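Local coordinates for protein D-glyceraldehyde dehydrogenase (NADP(+)) (Thermoplasma acidophilum, PDB 5IZD) that oxidises D-glyceraldehyde to (R)-glycerate with NADP(+) in the non-phosphorylated Entner-Doudoroff pathway, working as a homotetramer of the aldehyde dehydrogenase family, at residues G408-F414 against F430-N436; Y399-N403 against E423-R429; E285-E291 against I387-S393. One frame throughout, in Å; residues are numbered along the deposited sequence. Where two conformers were deposited one is given.

Contact 1 (G408-F414 against F430-N436); sequences GLASYLF and FGELYVN
Tyr434 lies alongside Tyr412 on one face of a parallel strand pair, both side chains running the same way. With CG turned anti to the carbonyl carbon (chi1 -65°), Tyr434 CB meets CD2 of Tyr412 at 3.5 Å, CG lies beside Tyr412 CE2, CD2 is 3.5 Å from Ser411 O, which lies at the ring edge, and CE2 passes Ala410 CB. At the tip, Tyr434 OH donates to Glu432 OE2 (2.9 Å) from above the carboxylate plane; Glu432 OE1 is hydrogen-bonded to His447 ND1. The two tyrosine rings, nearly parallel, are slid apart and barely overlap. Beneath them, backbone bonds such as Leu413 N to Tyr434 O (2.8 Å) join the strands. Ser411 points to the other face, yet its OG turns back to donate to Glu432 O at 2.8 Å. Asn436 CA sits over a face of the Phe414 ring, 3.8 Å from its centroid. The pair closes a right-handed beta-alpha-beta crossover through helix 418-427, which packs on Leu413, Leu433 and Val435. On the tyrosine face, helix 262-274 covers Tyr412 and Phe414; strand 252-256 flanks strand 410-414, while residues 432-435 pair with a strand of the second subunit.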
loop_
_atom_site.group_PDB
_atom_site.type_symbol
_atom_site.label_atom_id
_atom_site.label_comp_id
_atom_site.label_asym_id
_atom_site.label_seq_id
_atom_site.Cartn_x
_atom_site.Cartn_y
_atom_site.Cartn_z
ATOM N N GLY A 408 18.491 11.585 -17.225
ATOM C CA GLY A 408 17.202 11.749 -16.577
ATOM C C GLY A 408 17.076 11.608 -15.076
ATOM O O GLY A 408 16.015 11.131 -14.533
ATOM N N LEU A 409 18.107 12.006 -14.349
ATOM C CA LEU A 409 18.037 11.810 -12.912
ATOM C C LEU A 409 17.519 13.083 -12.216
ATOM O O LEU A 409 16.286 13.241 -12.113
ATOM C CB LEU A 409 19.322 11.216 -12.392
ATOM C CG LEU A 409 19.640 11.105 -10.897
ATOM C CD1 LEU A 409 18.477 10.711 -10.074
ATOM C CD2 LEU A 409 20.802 10.136 -10.667
ATOM N N ALA A 410 18.386 14.016 -11.828
ATOM C CA ALA A 410 17.929 15.204 -11.083
ATOM C C ALA A 410 17.715 16.418 -11.955
ATOM O O ALA A 410 18.166 16.460 -13.102
ATOM C CB ALA A 410 18.935 15.545 -10.010
ATOM N N SER A 411 17.026 17.399 -11.383
ATOM C CA SER A 411 16.724 18.642 -12.046
ATOM C C SER A 411 16.301 19.658 -10.965
ATOM O O SER A 411 15.943 19.238 -9.852
ATOM C CB SER A 411 15.602 18.431 -13.105
ATOM O OG SER A 411 14.406 18.035 -12.468
ATOM N N TYR A 412 16.404 20.954 -11.290
ATOM C CA TYR A 412 16.206 22.065 -10.352
ATOM C C TYR A 412 15.400 23.152 -11.024
ATOM O O TYR A 412 15.652 23.476 -12.187
ATOM C CB TYR A 412 17.539 22.668 -9.844
ATOM C CG TYR A 412 18.431 21.644 -9.163
ATOM C CD1 TYR A 412 19.282 20.874 -9.902
ATOM C CD2 TYR A 412 18.417 21.474 -7.786
ATOM C CE1 TYR A 412 20.118 19.924 -9.300
ATOM C CE2 TYR A 412 19.230 20.487 -7.158
ATOM C CZ TYR A 412 20.064 19.710 -7.920
ATOM O OH TYR A 412 20.819 18.709 -7.368
ATOM N N LEU A 413 14.473 23.740 -10.287
ATOM C CA LEU A 413 13.608 24.797 -10.843
ATOM C C LEU A 413 13.392 25.890 -9.800
ATOM O O LEU A 413 12.966 25.559 -8.702
ATOM C CB LEU A 413 12.248 24.172 -11.196
ATOM C CG LEU A 413 11.122 25.122 -11.637
ATOM C CD1 LEU A 413 11.486 25.866 -12.907
ATOM C CD2 LEU A 413 9.832 24.314 -11.800
ATOM N N PHE A 414 13.602 27.152 -10.139
ATOM C CA PHE A 414 13.297 28.250 -9.256
ATOM C C PHE A 414 12.256 29.140 -9.895
ATOM O O PHE A 414 12.485 29.693 -10.962
ATOM C CB PHE A 414 14.556 29.040 -8.895
ATOM C CG PHE A 414 15.366 28.355 -7.828
ATOM C CD1 PHE A 414 16.083 27.217 -8.124
ATOM C CD2 PHE A 414 15.288 28.776 -6.506
ATOM C CE1 PHE A 414 16.745 26.513 -7.120
ATOM C CE2 PHE A 414 15.954 28.097 -5.500
ATOM C CZ PHE A 414 16.657 26.950 -5.808
ATOM N N PHE A 430 12.243 13.859 -15.384
ATOM C CA PHE A 430 13.450 13.535 -14.599
ATOM C C PHE A 430 12.970 12.851 -13.338
ATOM O O PHE A 430 11.838 13.090 -12.902
ATOM C CB PHE A 430 14.263 14.789 -14.273
ATOM C CG PHE A 430 15.143 15.193 -15.400
ATOM C CD1 PHE A 430 14.598 15.769 -16.545
ATOM C CD2 PHE A 430 16.503 14.920 -15.366
ATOM C CE1 PHE A 430 15.387 16.075 -17.643
ATOM C CE2 PHE A 430 17.305 15.221 -16.457
ATOM C CZ PHE A 430 16.746 15.809 -17.599
ATOM N N GLY A 431 13.815 11.994 -12.788
ATOM C CA GLY A 431 13.468 11.240 -11.565
ATOM C C GLY A 431 13.345 12.111 -10.337
ATOM O O GLY A 431 12.513 11.815 -9.465
ATOM N N GLU A 432 14.121 13.193 -10.276
ATOM C CA GLU A 432 14.026 14.154 -9.173
ATOM C C GLU A 432 13.948 15.590 -9.674
ATOM O O GLU A 432 14.760 16.009 -10.517
ATOM C CB GLU A 432 15.200 14.020 -8.187
ATOM C CG GLU A 432 15.383 12.616 -7.673
ATOM C CD GLU A 432 16.557 12.433 -6.741
ATOM O OE1 GLU A 432 16.466 11.446 -5.978
ATOM O OE2 GLU A 432 17.605 13.166 -6.806
ATOM N N LEU A 433 12.921 16.327 -9.200
ATOM C CA LEU A 433 12.812 17.747 -9.464
ATOM C C LEU A 433 12.880 18.480 -8.116
ATOM O O LEU A 433 12.029 18.281 -7.270
ATOM C CB LEU A 433 11.540 18.068 -10.270
ATOM C CG LEU A 433 11.234 19.543 -10.523
ATOM C CD1 LEU A 433 12.245 20.239 -11.416
ATOM C CD2 LEU A 433 9.832 19.673 -11.087
ATOM N N TYR A 434 13.883 19.320 -7.929
ATOM C CA TYR A 434 14.046 20.144 -6.751
ATOM C C TYR A 434 13.522 21.556 -7.071
ATOM O O TYR A 434 14.020 22.282 -7.953
ATOM C CB TYR A 434 15.541 20.170 -6.300
ATOM C CG TYR A 434 16.063 18.822 -5.834
ATOM C CD1 TYR A 434 15.881 18.385 -4.516
ATOM C CD2 TYR A 434 16.761 17.978 -6.711
ATOM C CE1 TYR A 434 16.336 17.140 -4.092
ATOM C CE2 TYR A 434 17.231 16.735 -6.298
ATOM C CZ TYR A 434 16.985 16.312 -4.992
ATOM O OH TYR A 434 17.455 15.075 -4.585
ATOM N N VAL A 435 12.502 21.954 -6.335
ATOM C CA VAL A 435 11.760 23.173 -6.598
ATOM C C VAL A 435 12.026 24.110 -5.454
ATOM O O VAL A 435 11.583 23.863 -4.345
ATOM C CB VAL A 435 10.239 22.888 -6.658
ATOM C CG1 VAL A 435 9.477 24.189 -6.869
ATOM C CG2 VAL A 435 9.916 21.875 -7.753
ATOM N N ASN A 436 12.743 25.193 -5.759
ATOM C CA ASN A 436 13.099 26.270 -4.830
ATOM C C ASN A 436 13.901 25.772 -3.629
ATOM O O ASN A 436 13.822 26.317 -2.525
ATOM C CB ASN A 436 11.866 27.084 -4.416
ATOM C CG ASN A 436 11.194 27.732 -5.599
ATOM O OD1 ASN A 436 11.826 28.316 -6.512
ATOM N ND2 ASN A 436 9.912 27.648 -5.596
#

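Contact 2 (Y399-N403 against E423-R429); sequences YDLAN and EASERIR
Tyr399 and Asn403, one turn apart on helix 395-403, both reach the C-terminal end of helix 418-427; the two helices pack beside each other against the sheet of this alpha/beta domain. Arg427 CB stands over one face of the tyrosine ring, 3.8 Å from its centroid, while Ile428 CD1 and Ala424 CB approach obliquely. At the rim, Glu423 OE2 accepts from Tyr399 OH (2.9 Å) with its anti lone pair, away from the other oxygen, the carboxylate turned steeply to the ring. The Asn403 amide spans the helix end: ND2 gives a nearly straight bond to Arg427 O (2.8 Å), and OD1 accepts from Arg429 N (2.9 Å). Gripped at both ends, the amide has its rotation fixed, and it ties down the chain where Ile428 leaves helical geometry. Farther out, Glu423 OE1 is bound by His129 of the third subunit, and Arg427, in one of its two conformers, forms a salt bridge with Asp58 of the second subunit. Toward the sheet, Ala402 and Ile428 both rest on Met255 of strand 252-256, and they meet each other through Ala402 CB and Ile428 CD1, 3.9 Å apart.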
loop_
_atom_site.group_PDB
_atom_site.type_symbol
_atom_site.label_atom_id
_atom_site.label_comp_id
_atom_site.label_asym_id
_atom_site.label_seq_id
_atom_site.Cartn_x
_atom_site.Cartn_y
_atom_site.Cartn_z
ATOM N N TYR A 399 10.904 23.259 -20.828
ATOM C CA TYR A 399 10.652 21.833 -20.704
ATOM C C TYR A 399 11.379 21.033 -21.758
ATOM O O TYR A 399 11.968 19.977 -21.451
ATOM C CB TYR A 399 9.152 21.464 -20.841
ATOM C CG TYR A 399 8.196 22.024 -19.805
ATOM C CD1 TYR A 399 8.623 22.336 -18.538
ATOM C CD2 TYR A 399 6.829 22.248 -20.130
ATOM C CE1 TYR A 399 7.768 22.842 -17.604
ATOM C CE2 TYR A 399 5.946 22.753 -19.181
ATOM C CZ TYR A 399 6.436 23.030 -17.897
ATOM O OH TYR A 399 5.651 23.549 -16.902
ATOM N N ASP A 400 11.309 21.508 -22.999
ATOM C CA ASP A 400 11.907 20.768 -24.136
ATOM C C ASP A 400 13.447 20.694 -24.057
ATOM O O ASP A 400 14.027 19.673 -24.381
ATOM C CB ASP A 400 11.525 21.390 -25.495
ATOM C CG ASP A 400 10.075 21.139 -25.873
ATOM O OD1 ASP A 400 9.421 20.251 -25.287
ATOM O OD2 ASP A 400 9.596 21.832 -26.783
ATOM N N LEU A 401 14.065 21.792 -23.666
ATOM C CA LEU A 401 15.494 21.849 -23.505
ATOM C C LEU A 401 15.969 20.893 -22.370
ATOM O O LEU A 401 16.973 20.166 -22.535
ATOM C CB LEU A 401 15.977 23.272 -23.254
ATOM C CG LEU A 401 15.825 24.212 -24.450
ATOM C CD1 LEU A 401 16.118 25.605 -23.947
ATOM C CD2 LEU A 401 16.738 23.944 -25.646
ATOM N N ALA A 402 15.261 20.941 -21.245
ATOM C CA ALA A 402 15.498 20.081 -20.113
ATOM C C ALA A 402 15.400 18.609 -20.477
ATOM O O ALA A 402 16.297 17.799 -20.102
ATOM C CB ALA A 402 14.560 20.410 -18.979
ATOM N N ASN A 403 14.368 18.256 -21.220
ATOM C CA ASN A 403 14.158 16.878 -21.601
ATOM C C ASN A 403 15.051 16.404 -22.749
ATOM O O ASN A 403 15.099 15.204 -22.999
ATOM C CB ASN A 403 12.684 16.604 -21.924
ATOM C CG ASN A 403 11.785 16.723 -20.711
ATOM O OD1 ASN A 403 12.173 16.443 -19.582
ATOM N ND2 ASN A 403 10.560 17.110 -20.951
ATOM N N GLU A 423 2.716 21.924 -13.187
ATOM C CA GLU A 423 2.848 21.406 -14.536
ATOM C C GLU A 423 4.210 20.722 -14.783
ATOM O O GLU A 423 4.257 19.643 -15.366
ATOM C CB GLU A 423 2.586 22.530 -15.570
ATOM C CG GLU A 423 2.652 22.020 -17.015
ATOM C CD GLU A 423 2.357 23.068 -18.038
ATOM O OE1 GLU A 423 1.274 22.865 -18.618
ATOM O OE2 GLU A 423 3.144 24.051 -18.224
ATOM N N ALA A 424 5.293 21.376 -14.367
ATOM C CA ALA A 424 6.669 20.778 -14.438
ATOM C C ALA A 424 6.806 19.460 -13.706
ATOM O O ALA A 424 7.570 18.616 -14.116
ATOM C CB ALA A 424 7.705 21.736 -13.881
ATOM N N SER A 425 6.021 19.260 -12.652
ATOM C CA SER A 425 6.046 17.995 -11.948
ATOM C C SER A 425 5.764 16.811 -12.834
ATOM O O SER A 425 6.164 15.713 -12.514
ATOM C CB SER A 425 5.124 18.038 -10.749
ATOM O OG SER A 425 5.571 19.069 -9.879
ATOM N N GLU A 426 5.015 17.021 -13.927
ATOM C CA GLU A 426 4.797 15.977 -14.952
ATOM C C GLU A 426 5.609 16.190 -16.226
ATOM O O GLU A 426 6.068 15.198 -16.819
ATOM C CB GLU A 426 3.282 15.817 -15.299
ATOM C CG GLU A 426 2.602 14.919 -14.264
ATOM C CD GLU A 426 1.209 14.365 -14.638
ATOM O OE1 GLU A 426 0.168 15.078 -14.541
ATOM O OE2 GLU A 426 1.145 13.149 -14.963
ATOM N N ARG A 427 5.775 17.442 -16.661
ATOM C CA ARG A 427 6.374 17.692 -17.963
ATOM C C ARG A 427 7.946 17.576 -17.926
ATOM O O ARG A 427 8.567 17.344 -18.978
ATOM C CB ARG A 427 5.882 19.028 -18.531
ATOM C CG ARG A 427 4.388 19.056 -18.944
ATOM C CD ARG A 427 4.226 18.554 -20.376
ATOM N NE ARG A 427 2.892 18.107 -20.768
ATOM C CZ ARG A 427 2.451 18.059 -22.025
ATOM N NH1 ARG A 427 3.209 18.469 -23.025
ATOM N NH2 ARG A 427 1.235 17.608 -22.285
ATOM N N ILE A 428 8.554 17.707 -16.734
ATOM C CA ILE A 428 10.024 17.526 -16.552
ATOM C C ILE A 428 10.243 16.067 -16.275
ATOM O O ILE A 428 9.951 15.563 -15.168
ATOM C CB ILE A 428 10.638 18.389 -15.401
ATOM C CG1 ILE A 428 10.466 19.888 -15.666
ATOM C CG2 ILE A 428 12.111 18.050 -15.166
ATOM C CD1 ILE A 428 11.401 20.419 -16.715
ATOM N N ARG A 429 10.756 15.386 -17.295
ATOM C CA ARG A 429 10.788 13.945 -17.280
ATOM C C ARG A 429 12.085 13.515 -16.670
ATOM O O ARG A 429 12.936 12.920 -17.365
ATOM C CB ARG A 429 10.612 13.404 -18.682
ATOM C CG ARG A 429 9.242 13.689 -19.272
ATOM C CD ARG A 429 8.209 12.689 -18.803
ATOM N NE ARG A 429 8.422 11.385 -19.385
ATOM C CZ ARG A 429 7.744 10.285 -19.041
ATOM N NH1 ARG A 429 6.802 10.330 -18.115
ATOM N NH2 ARG A 429 8.014 9.123 -19.619
#

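Contact 3 (E285-E291 against I387-S393); sequences ERLYVHE and IGARKIS
The imidazole of His290 has Ile392 O over one face, offset toward the rim, with Ser393 CA over a face as well; a water lies in the ring plane at the edge, 2.7 Å from His290 NE2, while ND1 is engaged by Asp292 N. The second flat group, the Tyr288 ring, rises like His290 from strand 284-290, which runs parallel to strand 386-392 in the mixed sheet of an aldehyde dehydrogenase. It is approached obliquely by Ile392 CG2, 4.0 Å from Tyr288 CD1, the two side chains crossing at about a right angle. The water at His290 also gives a weak bond to Ser393 O, bridging, weakly on one side, the ends of the two strands. Leu287, opposite Ala389, bonds the residues before and after it: its N donates to Gly388 O and its O accepts from Arg390 N. The pattern continues through Val289 to Glu291 N, which bonds Ile392 O at 2.8 Å. Leu287 and Ala389 share the opposite face from Tyr288, where both pack on Met298 of helix 294-305. Arg286 NH1 donates to Tyr288 OH (3.0 Å), the hydroxyl oxygen lying 21° out of the guanidinium plane; the guanidinium also donates to Leu401 O and Ala402 O of helix 395-403, and Tyr288 OH is bonded to Gln373. Glu285, ahead of the first bridge to strand 386-392, forms a salt bridge with Lys251 and takes hydrogen bonds from the backbone N atoms of Ile382 and Phe383, two residues probably involved in NADP(+) binding. At that end, Ile387 CD1 reaches along the neighbouring backbone to 3.7 Å from Arg286 N.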
loop_
_atom_site.group_PDB
_atom_site.type_symbol
_atom_site.label_atom_id
_atom_site.label_comp_id
_atom_site.label_asym_id
_atom_site.label_seq_id
_atom_site.Cartn_x
_atom_site.Cartn_y
_atom_site.Cartn_z
ATOM N N GLU A 285 24.373 20.485 -14.013
ATOM C CA GLU A 285 25.208 20.224 -15.176
ATOM C C GLU A 285 24.855 21.117 -16.363
ATOM O O GLU A 285 25.621 21.158 -17.304
ATOM C CB GLU A 285 25.115 18.735 -15.570
ATOM C CG GLU A 285 25.877 17.747 -14.663
ATOM C CD GLU A 285 27.242 17.287 -15.200
ATOM O OE1 GLU A 285 27.515 17.493 -16.428
ATOM O OE2 GLU A 285 28.055 16.705 -14.383
ATOM N N ARG A 286 23.726 21.816 -16.350
ATOM C CA ARG A 286 23.354 22.735 -17.452
ATOM C C ARG A 286 22.551 23.851 -16.840
ATOM O O ARG A 286 21.610 23.561 -16.135
ATOM C CB ARG A 286 22.391 22.083 -18.431
ATOM C CG ARG A 286 22.799 20.759 -18.949
ATOM C CD ARG A 286 21.750 20.248 -19.859
ATOM N NE ARG A 286 20.862 19.243 -19.271
ATOM C CZ ARG A 286 19.688 18.900 -19.750
ATOM N NH1 ARG A 286 19.155 19.578 -20.777
ATOM N NH2 ARG A 286 19.034 17.932 -19.165
ATOM N N LEU A 287 22.866 25.096 -17.149
ATOM C CA LEU A 287 22.210 26.240 -16.532
ATOM C C LEU A 287 21.338 26.955 -17.578
ATOM O O LEU A 287 21.813 27.333 -18.625
ATOM C CB LEU A 287 23.278 27.145 -15.915
ATOM C CG LEU A 287 22.863 28.432 -15.231
ATOM C CD1 LEU A 287 21.796 28.178 -14.193
ATOM C CD2 LEU A 287 24.056 29.093 -14.578
ATOM N N TYR A 288 20.038 27.055 -17.278
ATOM C CA TYR A 288 19.031 27.720 -18.107
ATOM C C TYR A 288 18.430 28.853 -17.286
ATOM O O TYR A 288 17.729 28.582 -16.295
ATOM C CB TYR A 288 17.899 26.750 -18.502
ATOM C CG TYR A 288 18.392 25.604 -19.335
ATOM C CD1 TYR A 288 18.689 25.767 -20.657
ATOM C CD2 TYR A 288 18.586 24.377 -18.786
ATOM C CE1 TYR A 288 19.113 24.718 -21.436
ATOM C CE2 TYR A 288 19.004 23.326 -19.541
ATOM C CZ TYR A 288 19.269 23.492 -20.863
ATOM O OH TYR A 288 19.807 22.430 -21.565
ATOM N N VAL A 289 18.683 30.104 -17.705
ATOM C CA VAL A 289 18.188 31.256 -16.988
ATOM C C VAL A 289 17.324 32.134 -17.908
ATOM O O VAL A 289 17.618 32.379 -19.088
ATOM C CB VAL A 289 19.329 32.068 -16.372
ATOM C CG1 VAL A 289 18.808 33.164 -15.475
ATOM C CG2 VAL A 289 20.273 31.160 -15.568
ATOM N N HIS A 290 16.249 32.629 -17.361
ATOM C CA HIS A 290 15.370 33.439 -18.175
ATOM C C HIS A 290 16.101 34.680 -18.675
ATOM O O HIS A 290 16.848 35.320 -17.920
ATOM C CB HIS A 290 14.099 33.753 -17.389
ATOM C CG HIS A 290 13.014 34.349 -18.212
ATOM N ND1 HIS A 290 13.118 35.606 -18.754
ATOM C CD2 HIS A 290 11.795 33.885 -18.564
ATOM C CE1 HIS A 290 12.001 35.900 -19.416
ATOM N NE2 HIS A 290 11.181 34.872 -19.317
ATOM N N GLU A 291 15.932 34.966 -19.971
ATOM C CA GLU A 291 16.539 36.152 -20.634
ATOM C C GLU A 291 16.456 37.502 -19.896
ATOM O O GLU A 291 17.377 38.302 -19.973
ATOM C CB GLU A 291 16.006 36.333 -22.076
ATOM C CG GLU A 291 14.500 36.630 -22.218
ATOM C CD GLU A 291 14.032 36.777 -23.676
ATOM O OE1 GLU A 291 12.924 37.325 -23.902
ATOM O OE2 GLU A 291 14.747 36.346 -24.613
ATOM N N ILE A 387 30.307 24.401 -15.778
ATOM C CA ILE A 387 28.936 24.471 -16.248
ATOM C C ILE A 387 28.821 25.514 -17.358
ATOM O O ILE A 387 29.471 26.536 -17.323
ATOM C CB ILE A 387 27.958 24.723 -15.066
ATOM C CG1 ILE A 387 26.480 24.553 -15.499
ATOM C CG2 ILE A 387 28.155 26.117 -14.467
ATOM C CD1 ILE A 387 25.509 24.340 -14.350
ATOM N N GLY A 388 27.987 25.221 -18.361
ATOM C CA GLY A 388 27.566 26.192 -19.376
ATOM C C GLY A 388 26.190 26.689 -19.059
ATOM O O GLY A 388 25.401 25.951 -18.415
ATOM N N ALA A 389 25.889 27.901 -19.558
ATOM C CA ALA A 389 24.647 28.580 -19.331
ATOM C C ALA A 389 24.052 29.050 -20.658
ATOM O O ALA A 389 24.765 29.396 -21.598
ATOM C CB ALA A 389 24.821 29.759 -18.403
ATOM N N ARG A 390 22.724 29.048 -20.713
ATOM C CA ARG A 390 21.993 29.466 -21.900
ATOM C C ARG A 390 20.698 30.168 -21.507
ATOM O O ARG A 390 20.114 29.879 -20.463
ATOM C CB ARG A 390 21.687 28.262 -22.793
ATOM C CG ARG A 390 21.028 28.621 -24.115
ATOM C CD ARG A 390 20.238 27.450 -24.676
ATOM N NE ARG A 390 19.681 27.744 -25.992
ATOM C CZ ARG A 390 18.435 28.154 -26.201
ATOM N NH1 ARG A 390 17.608 28.320 -25.177
ATOM N NH2 ARG A 390 18.012 28.399 -27.434
ATOM N N LYS A 391 20.259 31.095 -22.350
ATOM C CA LYS A 391 19.021 31.865 -22.103
ATOM C C LYS A 391 17.820 31.015 -22.404
ATOM O O LYS A 391 17.895 30.127 -23.252
ATOM C CB LYS A 391 18.917 33.104 -22.979
ATOM C CG LYS A 391 19.854 34.222 -22.575
ATOM C CD LYS A 391 19.935 35.357 -23.594
ATOM C CE LYS A 391 21.127 36.219 -23.255
ATOM N NZ LYS A 391 21.079 37.408 -24.141
ATOM N N ILE A 392 16.728 31.280 -21.695
ATOM C CA ILE A 392 15.428 30.815 -22.103
ATOM C C ILE A 392 14.376 31.973 -22.047
ATOM O O ILE A 392 14.605 33.021 -21.409
ATOM C CB ILE A 392 14.939 29.628 -21.255
ATOM C CG1 ILE A 392 14.873 30.041 -19.773
ATOM C CG2 ILE A 392 15.781 28.372 -21.512
ATOM C CD1 ILE A 392 14.249 29.028 -18.848
ATOM N N SER A 393 13.230 31.757 -22.724
ATOM C CA SER A 393 12.143 32.762 -22.832
ATOM C C SER A 393 10.675 32.221 -22.865
ATOM O O SER A 393 9.737 33.010 -22.880
ATOM C CB SER A 393 12.366 33.623 -24.075
ATOM O OG SER A 393 12.285 32.836 -25.243
HETATM O O HOH W 1 8.736 35.056 -20.375
#

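Overall arrangement
Contacts 1 and 3 belong to one seven-stranded sheet, their centres about 15 Å apart, with strand 252-256 between strands 284-290 and 410-414. Contact 2 lies on one side of this sheet, its centre about 9 Å from that of contact 1: its helix 418-427 connects the two strands of contact 1, and helix 395-403 leads into strand 410-414. Arg286 joins all three, since its bonds to Leu401 O and Ala402 O reach contact 2 and NH2 packs on Phe430 CZ at 3.5 Å. The Leu409 side chain comes about 3 Å from that of Glu247, the predicted proton acceptor; the side chains of Leu409 and Glu285 lie about 13 and 12 Å from bound NADP.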